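PDB 2O0Y: transcriptional regulator from Rhodococcus sp., which probably binds DNA and regulates transcription as a member of the IclR family, with a helix-turn-helix domain joined to a C-terminal domain of the GAF clan. Local coordinates for residues V67-A72 with L78-L83; R104-D109 with A221-G226. One frame throughout, in Å; residues are numbered along the deposited sequence.

Contact 1: residues V67-A72 with L78-L83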
ATOM      1  N   VAL B  67      -4.205  14.778   4.237  1.00 23.95           N
ATOM      2  CA  VAL B  67      -5.074  13.737   4.855  1.00 22.63           C
ATOM      3  C   VAL B  67      -6.206  13.522   3.894  1.00 24.22           C
ATOM      4  O   VAL B  67      -6.711  12.423   3.802  1.00 23.72           O
ATOM      5  CB  VAL B  67      -5.561  14.206   6.300  1.00 25.61           C
ATOM      6  CG1 VAL B  67      -6.910  13.566   6.792  1.00 22.66           C
ATOM      7  CG2 VAL B  67      -4.439  14.051   7.351  1.00 23.51           C
ATOM      8  N   LEU B  68      -6.654  14.591   3.207  1.00 23.43           N
ATOM      9  CA  LEU B  68      -7.650  14.426   2.167  1.00 24.06           C
ATOM     10  C   LEU B  68      -7.078  15.052   0.921  1.00 25.51           C
ATOM     11  O   LEU B  68      -6.135  15.839   1.033  1.00 24.98           O
ATOM     12  CB  LEU B  68      -8.935  15.160   2.505  1.00 23.86           C
ATOM     13  CG  LEU B  68      -9.751  14.642   3.669  1.00 23.87           C
ATOM     14  CD1 LEU B  68     -11.027  15.548   3.763  1.00 24.26           C
ATOM     15  CD2 LEU B  68     -10.211  13.179   3.497  1.00 23.27           C
ATOM     16  N   THR B  69      -7.581  14.662  -0.249  1.00 24.99           N
ATOM     17  CA  THR B  69      -7.226  15.314  -1.524  1.00 27.62           C
ATOM     18  C   THR B  69      -8.472  15.717  -2.274  1.00 28.67           C
ATOM     19  O   THR B  69      -9.396  14.922  -2.343  1.00 28.85           O
ATOM     20  CB  THR B  69      -6.552  14.291  -2.414  1.00 27.19           C
ATOM     21  OG1 THR B  69      -5.362  13.948  -1.763  1.00 27.35           O
ATOM     22  CG2 THR B  69      -6.188  14.850  -3.729  1.00 26.98           C
ATOM     23  N   SER B  70      -8.505  16.947  -2.791  1.00 28.90           N
ATOM     24  CA  SER B  70      -9.646  17.487  -3.519  1.00 31.32           C
ATOM     25  C   SER B  70      -9.520  16.966  -4.924  1.00 32.72           C
ATOM     26  O   SER B  70      -8.482  17.201  -5.543  1.00 32.88           O
ATOM     27  CB  SER B  70      -9.480  19.031  -3.602  1.00 31.50           C
ATOM     28  OG  SER B  70     -10.653  19.642  -4.085  1.00 35.31           O
ATOM     29  N   ARG B  71     -10.536  16.296  -5.468  1.00 33.16           N
ATOM     30  CA  ARG B  71     -10.446  15.792  -6.845  1.00 35.28           C
ATOM     31  C   ARG B  71     -11.191  16.688  -7.860  1.00 36.30           C
ATOM     32  O   ARG B  71     -12.004  17.528  -7.489  1.00 36.83           O
ATOM     33  CB  ARG B  71     -10.999  14.395  -6.937  1.00 34.82           C
ATOM     34  CG  ARG B  71     -10.339  13.408  -5.976  1.00 36.73           C
ATOM     35  CD  ARG B  71     -11.288  12.302  -5.695  1.00 41.28           C
ATOM     36  NE  ARG B  71     -11.859  11.749  -6.921  1.00 47.70           N
ATOM     37  CZ  ARG B  71     -11.422  10.649  -7.533  1.00 51.67           C
ATOM     38  NH1 ARG B  71     -10.379   9.963  -7.043  1.00 52.57           N
ATOM     39  NH2 ARG B  71     -12.032  10.237  -8.639  1.00 51.70           N
ATOM     40  N   ALA B  72     -10.949  16.467  -9.139  1.00 37.92           N
ATOM     41  CA  ALA B  72     -11.494  17.343 -10.179  1.00 38.79           C
ATOM     42  C   ALA B  72     -13.029  17.283 -10.229  1.00 39.58           C
ATOM     43  O   ALA B  72     -13.678  18.315 -10.414  1.00 40.01           O
ATOM     44  CB  ALA B  72     -10.894  16.985 -11.521  1.00 39.38           C
ATOM     45  N   LEU B  78      -9.249  10.100   0.449  1.00 22.78           N
ATOM     46  CA  LEU B  78      -8.218  10.121   1.496  1.00 20.31           C
ATOM     47  C   LEU B  78      -6.975  10.519   0.726  1.00 20.52           C
ATOM     48  O   LEU B  78      -6.808  10.107  -0.436  1.00 21.89           O
ATOM     49  CB  LEU B  78      -8.048   8.717   2.113  1.00 21.09           C
ATOM     50  CG  LEU B  78      -9.244   8.212   2.964  1.00 21.77           C
ATOM     51  CD1 LEU B  78      -8.843   6.922   3.704  1.00 22.33           C
ATOM     52  CD2 LEU B  78      -9.591   9.265   4.036  1.00 20.91           C
ATOM     53  N   GLY B  79      -6.095  11.280   1.356  1.00 17.37           N
ATOM     54  CA  GLY B  79      -4.954  11.833   0.588  1.00 15.65           C
ATOM     55  C   GLY B  79      -3.656  11.133   0.921  1.00 14.76           C
ATOM     56  O   GLY B  79      -3.617  10.196   1.709  1.00 14.44           O
ATOM     57  N   PRO B  80      -2.572  11.530   0.252  1.00 15.30           N
ATOM     58  CA  PRO B  80      -1.312  10.762   0.288  1.00 15.52           C
ATOM     59  C   PRO B  80      -0.703  10.660   1.659  1.00 16.68           C
ATOM     60  O   PRO B  80       0.053   9.725   1.939  1.00 15.82           O
ATOM     61  CB  PRO B  80      -0.375  11.608  -0.610  1.00 17.08           C
ATOM     62  CG  PRO B  80      -1.295  12.421  -1.479  1.00 18.53           C
ATOM     63  CD  PRO B  80      -2.535  12.704  -0.658  1.00 15.43           C
ATOM     64  N   GLU B  81      -1.070  11.591   2.561  1.00 15.91           N
ATOM     65  CA  GLU B  81      -0.585  11.463   3.944  1.00 17.38           C
ATOM     66  C   GLU B  81      -0.819  10.100   4.487  1.00 17.37           C
ATOM     67  O   GLU B  81      -0.005   9.529   5.207  1.00 16.09           O
ATOM     68  CB  GLU B  81      -1.264  12.500   4.845  1.00 16.37           C
ATOM     69  CG  GLU B  81      -1.026  12.351   6.379  1.00 17.17           C
ATOM     70  CD  GLU B  81       0.251  12.945   6.901  1.00 22.99           C
ATOM     71  OE1 GLU B  81       1.103  13.308   6.089  1.00 19.38           O
ATOM     72  OE2 GLU B  81       0.443  12.994   8.158  1.00 19.31           O
HETATM   73  N   MSE B  82      -2.000   9.558   4.185  1.00 18.12           N
HETATM   74  CA  MSE B  82      -2.387   8.322   4.858  1.00 16.73           C
HETATM   75  C   MSE B  82      -1.470   7.164   4.447  1.00 15.95           C
HETATM   76  O   MSE B  82      -1.407   6.144   5.104  1.00 15.88           O
HETATM   77  CB  MSE B  82      -3.875   7.972   4.539  1.00 16.57           C
HETATM   78  CG  MSE B  82      -4.880   9.095   4.766  1.00 18.47           C
HETATM   79 SE   MSE B  82      -4.782   9.596   6.691  1.00 29.48          SE
HETATM   80  CE  MSE B  82      -4.940   7.824   7.307  1.00 14.17           C
ATOM     81  N   LEU B  83      -0.821   7.299   3.303  1.00 16.54           N
ATOM     82  CA  LEU B  83       0.063   6.254   2.749  1.00 15.76           C
ATOM     83  C   LEU B  83       1.311   6.119   3.594  1.00 14.98           C
ATOM     84  O   LEU B  83       2.048   5.138   3.481  1.00 15.08           O
ATOM     85  CB  LEU B  83       0.469   6.625   1.306  1.00 15.68           C
ATOM     86  CG  LEU B  83      -0.652   6.711   0.263  1.00 16.22           C
ATOM     87  CD1 LEU B  83      -0.043   7.095  -1.101  1.00 21.52           C
ATOM     88  CD2 LEU B  83      -1.382   5.288   0.145  1.00 19.30           C
TER
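Val67 and Gly79 are joined by one backbone hydrogen bond, Gly79 N to Val67 O at 2.8 Å. Branch CG2 of Val67 lies obliquely across the start of the Glu81 side chain, 3.9 Å from Glu81 CG. The Glu81 chain then bends at chi2 (83°), turning its carboxylate away from Val67 to a salt bridge with Arg84. Leu68 and Leu78 form an antiparallel non-hydrogen-bonded pair whose side chains diverge, yet the end of Leu68 comes back, its CD2 4.0 Å from Leu78 CD2, and both leucines also rest on Phe32. Thr69 points the other way, toward the turn. Its OG1, set anti to the carbonyl carbon (chi1 -65°), lies 3.2 Å from Gly79 CA, where the absence of a side chain leaves room for the hydroxyl, and 3.3 Å from Pro80 CD, the Thr69 side chain and the Pro80 ring meeting at about a right angle. The same hydroxyl is hydrogen-bonded to Gln120 of the second subunit, and Trp93 of that subunit bonds Leu78 O. The contact thus lies against the dimer partner while closing the beta hairpin, or wing, of a winged helix-turn-helix domain, where the chain leaves strand 75-78 for the linker helix.

Contact 2: residues R104-D109 with A221-G226; sequences RQLSAD and AALTLG
Helix 97-110 packs over one face of strand 219-228, and the two backbones stay far enough apart that side chains alone bridge them. Leu106 does this for the helix. Its CG is anti to the backbone N (chi1 -179°), which extends the side chain from the helix toward the strand and brings CD2 between two leucines of the sheet. Leu223 is extended in the same way, and Leu223 CD2 lies 4.0 Å from Leu106 CD2, the two side chains meeting tip to tip. Leu225 approaches differently: it lies obliquely against Leu106, and its CD2 sits 4.0 Å from Leu106 CG as well as 4.0 Å from Leu106 CD2. One methyl of the helix therefore touches the ends of both strand leucines, while Thr224 between them points away to the other face, where it packs on Tyr117 and Ala153. All three leucines are buried, and the contact is wholly apolar. Helix 237-254 completes the layer, with Thr244 touching both Leu106 and Leu225 and Ala247 touching Leu223; Val114 of the neighbouring strand adjoins Leu106 and Leu225. On another side of helix 97-110, Gln105 NE2 donates to Asp109 OD1 at 2.8 Å, one turn further on; the bond lies close to the amide plane but meets the carboxylate from above its plane. A central antiparallel sheet with helices 97-110 and 237-254 against one face is consistent with the GAF-like fold of the IclR C-terminal domain.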
ATOM      1  N   ARG B 104      -3.414 -22.992  14.690  1.00 27.88           N
ATOM      2  CA  ARG B 104      -2.508 -23.807  15.496  1.00 28.55           C
ATOM      3  C   ARG B 104      -3.146 -25.153  15.801  1.00 28.41           C
ATOM      4  O   ARG B 104      -2.526 -26.220  15.611  1.00 29.28           O
ATOM      5  CB  ARG B 104      -2.113 -23.053  16.794  1.00 27.89           C
ATOM      6  CG  ARG B 104      -0.918 -23.667  17.467  1.00 30.18           C
ATOM      7  CD  ARG B 104      -0.691 -23.084  18.863  1.00 36.25           C
ATOM      8  NE  ARG B 104      -0.392 -21.637  18.728  1.00 35.88           N
ATOM      9  CZ  ARG B 104      -1.188 -20.648  19.128  1.00 36.77           C
ATOM     10  NH1 ARG B 104      -0.779 -19.401  18.934  1.00 35.90           N
ATOM     11  NH2 ARG B 104      -2.366 -20.888  19.733  1.00 35.27           N
ATOM     12  N   GLN B 105      -4.419 -25.139  16.202  1.00 28.63           N
ATOM     13  CA  GLN B 105      -5.090 -26.407  16.481  1.00 28.46           C
ATOM     14  C   GLN B 105      -5.232 -27.287  15.220  1.00 28.48           C
ATOM     15  O   GLN B 105      -5.054 -28.510  15.256  1.00 28.96           O
ATOM     16  CB  GLN B 105      -6.435 -26.156  17.181  1.00 29.12           C
ATOM     17  CG  GLN B 105      -7.124 -27.432  17.662  1.00 31.71           C
ATOM     18  CD  GLN B 105      -6.324 -28.144  18.737  1.00 33.86           C
ATOM     19  OE1 GLN B 105      -5.808 -27.508  19.655  1.00 34.23           O
ATOM     20  NE2 GLN B 105      -6.209 -29.479  18.621  1.00 35.61           N
ATOM     21  N   LEU B 106      -5.542 -26.678  14.100  1.00 27.54           N
ATOM     22  CA  LEU B 106      -5.608 -27.375  12.800  1.00 28.08           C
ATOM     23  C   LEU B 106      -4.268 -28.028  12.509  1.00 29.12           C
ATOM     24  O   LEU B 106      -4.219 -29.177  12.046  1.00 28.22           O
ATOM     25  CB  LEU B 106      -5.923 -26.351  11.661  1.00 27.59           C
ATOM     26  CG  LEU B 106      -6.038 -26.993  10.279  1.00 27.33           C
ATOM     27  CD1 LEU B 106      -7.054 -28.205  10.333  1.00 22.92           C
ATOM     28  CD2 LEU B 106      -6.412 -25.930   9.227  1.00 26.34           C
ATOM     29  N   SER B 107      -3.181 -27.298  12.727  1.00 28.79           N
ATOM     30  CA  SER B 107      -1.845 -27.902  12.525  1.00 30.51           C
ATOM     31  C   SER B 107      -1.638 -29.125  13.425  1.00 30.88           C
ATOM     32  O   SER B 107      -1.194 -30.189  12.970  1.00 31.10           O
ATOM     33  CB  SER B 107      -0.742 -26.879  12.743  1.00 31.21           C
ATOM     34  OG  SER B 107       0.468 -27.479  12.400  1.00 32.99           O
ATOM     35  N   ALA B 108      -2.009 -29.008  14.695  1.00 31.07           N
ATOM     36  CA  ALA B 108      -1.922 -30.138  15.635  1.00 30.79           C
ATOM     37  C   ALA B 108      -2.811 -31.292  15.195  1.00 32.12           C
ATOM     38  O   ALA B 108      -2.429 -32.466  15.310  1.00 30.88           O
ATOM     39  CB  ALA B 108      -2.333 -29.706  17.026  1.00 30.73           C
ATOM     40  N   ASP B 109      -4.009 -30.966  14.711  1.00 32.23           N
ATOM     41  CA  ASP B 109      -5.021 -31.987  14.385  1.00 32.81           C
ATOM     42  C   ASP B 109      -4.636 -32.717  13.085  1.00 32.65           C
ATOM     43  O   ASP B 109      -4.932 -33.893  12.924  1.00 32.78           O
ATOM     44  CB  ASP B 109      -6.388 -31.295  14.213  1.00 32.82           C
ATOM     45  CG  ASP B 109      -7.075 -30.962  15.551  1.00 34.44           C
ATOM     46  OD1 ASP B 109      -6.555 -31.344  16.625  1.00 35.19           O
ATOM     47  OD2 ASP B 109      -8.166 -30.326  15.529  1.00 30.71           O
ATOM     48  N   ALA B 221      -8.792 -14.810   1.271  1.00 25.28           N
ATOM     49  CA  ALA B 221      -7.576 -15.547   1.635  1.00 25.64           C
ATOM     50  C   ALA B 221      -7.860 -17.011   1.427  1.00 26.46           C
ATOM     51  O   ALA B 221      -8.998 -17.387   1.163  1.00 25.41           O
ATOM     52  CB  ALA B 221      -7.190 -15.277   3.110  1.00 26.39           C
ATOM     53  N   ALA B 222      -6.826 -17.842   1.530  1.00 26.77           N
ATOM     54  CA  ALA B 222      -6.988 -19.284   1.323  1.00 27.10           C
ATOM     55  C   ALA B 222      -6.323 -19.989   2.498  1.00 27.58           C
ATOM     56  O   ALA B 222      -5.120 -19.822   2.735  1.00 29.68           O
ATOM     57  CB  ALA B 222      -6.348 -19.671   0.035  1.00 25.68           C
ATOM     58  N   LEU B 223      -7.101 -20.706   3.295  1.00 27.19           N
ATOM     59  CA  LEU B 223      -6.546 -21.440   4.405  1.00 26.52           C
ATOM     60  C   LEU B 223      -5.999 -22.767   3.854  1.00 27.37           C
ATOM     61  O   LEU B 223      -6.764 -23.593   3.328  1.00 27.16           O
ATOM     62  CB  LEU B 223      -7.627 -21.722   5.436  1.00 26.34           C
ATOM     63  CG  LEU B 223      -7.178 -22.479   6.696  1.00 28.55           C
ATOM     64  CD1 LEU B 223      -6.285 -21.541   7.578  1.00 25.19           C
ATOM     65  CD2 LEU B 223      -8.360 -22.915   7.529  1.00 25.56           C
ATOM     66  N   THR B 224      -4.696 -23.008   4.007  1.00 27.55           N
ATOM     67  CA  THR B 224      -4.077 -24.059   3.247  1.00 27.66           C
ATOM     68  C   THR B 224      -3.200 -25.027   4.078  1.00 29.19           C
ATOM     69  O   THR B 224      -2.347 -24.577   4.824  1.00 28.15           O
ATOM     70  CB  THR B 224      -3.238 -23.422   2.139  1.00 27.60           C
ATOM     71  OG1 THR B 224      -4.094 -22.539   1.376  1.00 28.08           O
ATOM     72  CG2 THR B 224      -2.665 -24.477   1.183  1.00 26.32           C
ATOM     73  N   LEU B 225      -3.356 -26.346   3.852  1.00 29.94           N
ATOM     74  CA  LEU B 225      -2.403 -27.364   4.367  1.00 29.86           C
ATOM     75  C   LEU B 225      -1.445 -27.724   3.251  1.00 30.28           C
ATOM     76  O   LEU B 225      -1.877 -27.910   2.141  1.00 30.52           O
ATOM     77  CB  LEU B 225      -3.159 -28.643   4.735  1.00 30.45           C
ATOM     78  CG  LEU B 225      -4.280 -28.623   5.760  1.00 30.13           C
ATOM     79  CD1 LEU B 225      -4.699 -30.060   5.994  1.00 28.24           C
ATOM     80  CD2 LEU B 225      -3.806 -27.996   7.084  1.00 29.79           C
ATOM     81  N   GLY B 226      -0.140 -27.788   3.507  1.00 30.41           N
ATOM     82  CA  GLY B 226       0.788 -28.323   2.504  1.00 30.29           C
ATOM     83  C   GLY B 226       1.712 -29.255   3.213  1.00 30.04           C
ATOM     84  O   GLY B 226       2.091 -29.002   4.371  1.00 31.41           O
TER

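Overall arrangement
From the N terminus the chain first builds the helix-turn-helix domain, and contact 1 (67-72 with 78-83) closes a short loop of five residues there, tying the hairpin to the turn that precedes helix 86-92. That helix leads on to the C-terminal domain, where contact 2 (104-109 with 221-226) closes a much longer loop of 111 residues, joining the domain's first helix, 97-110, to its last strand, 219-228. The two loops follow in series, neither nested nor crossed. Their centres lie 39 Å apart on opposite sides of the chain's centre, one contact in each domain. Contact 1 borders the second subunit, whereas contact 2 is internal to its own subunit.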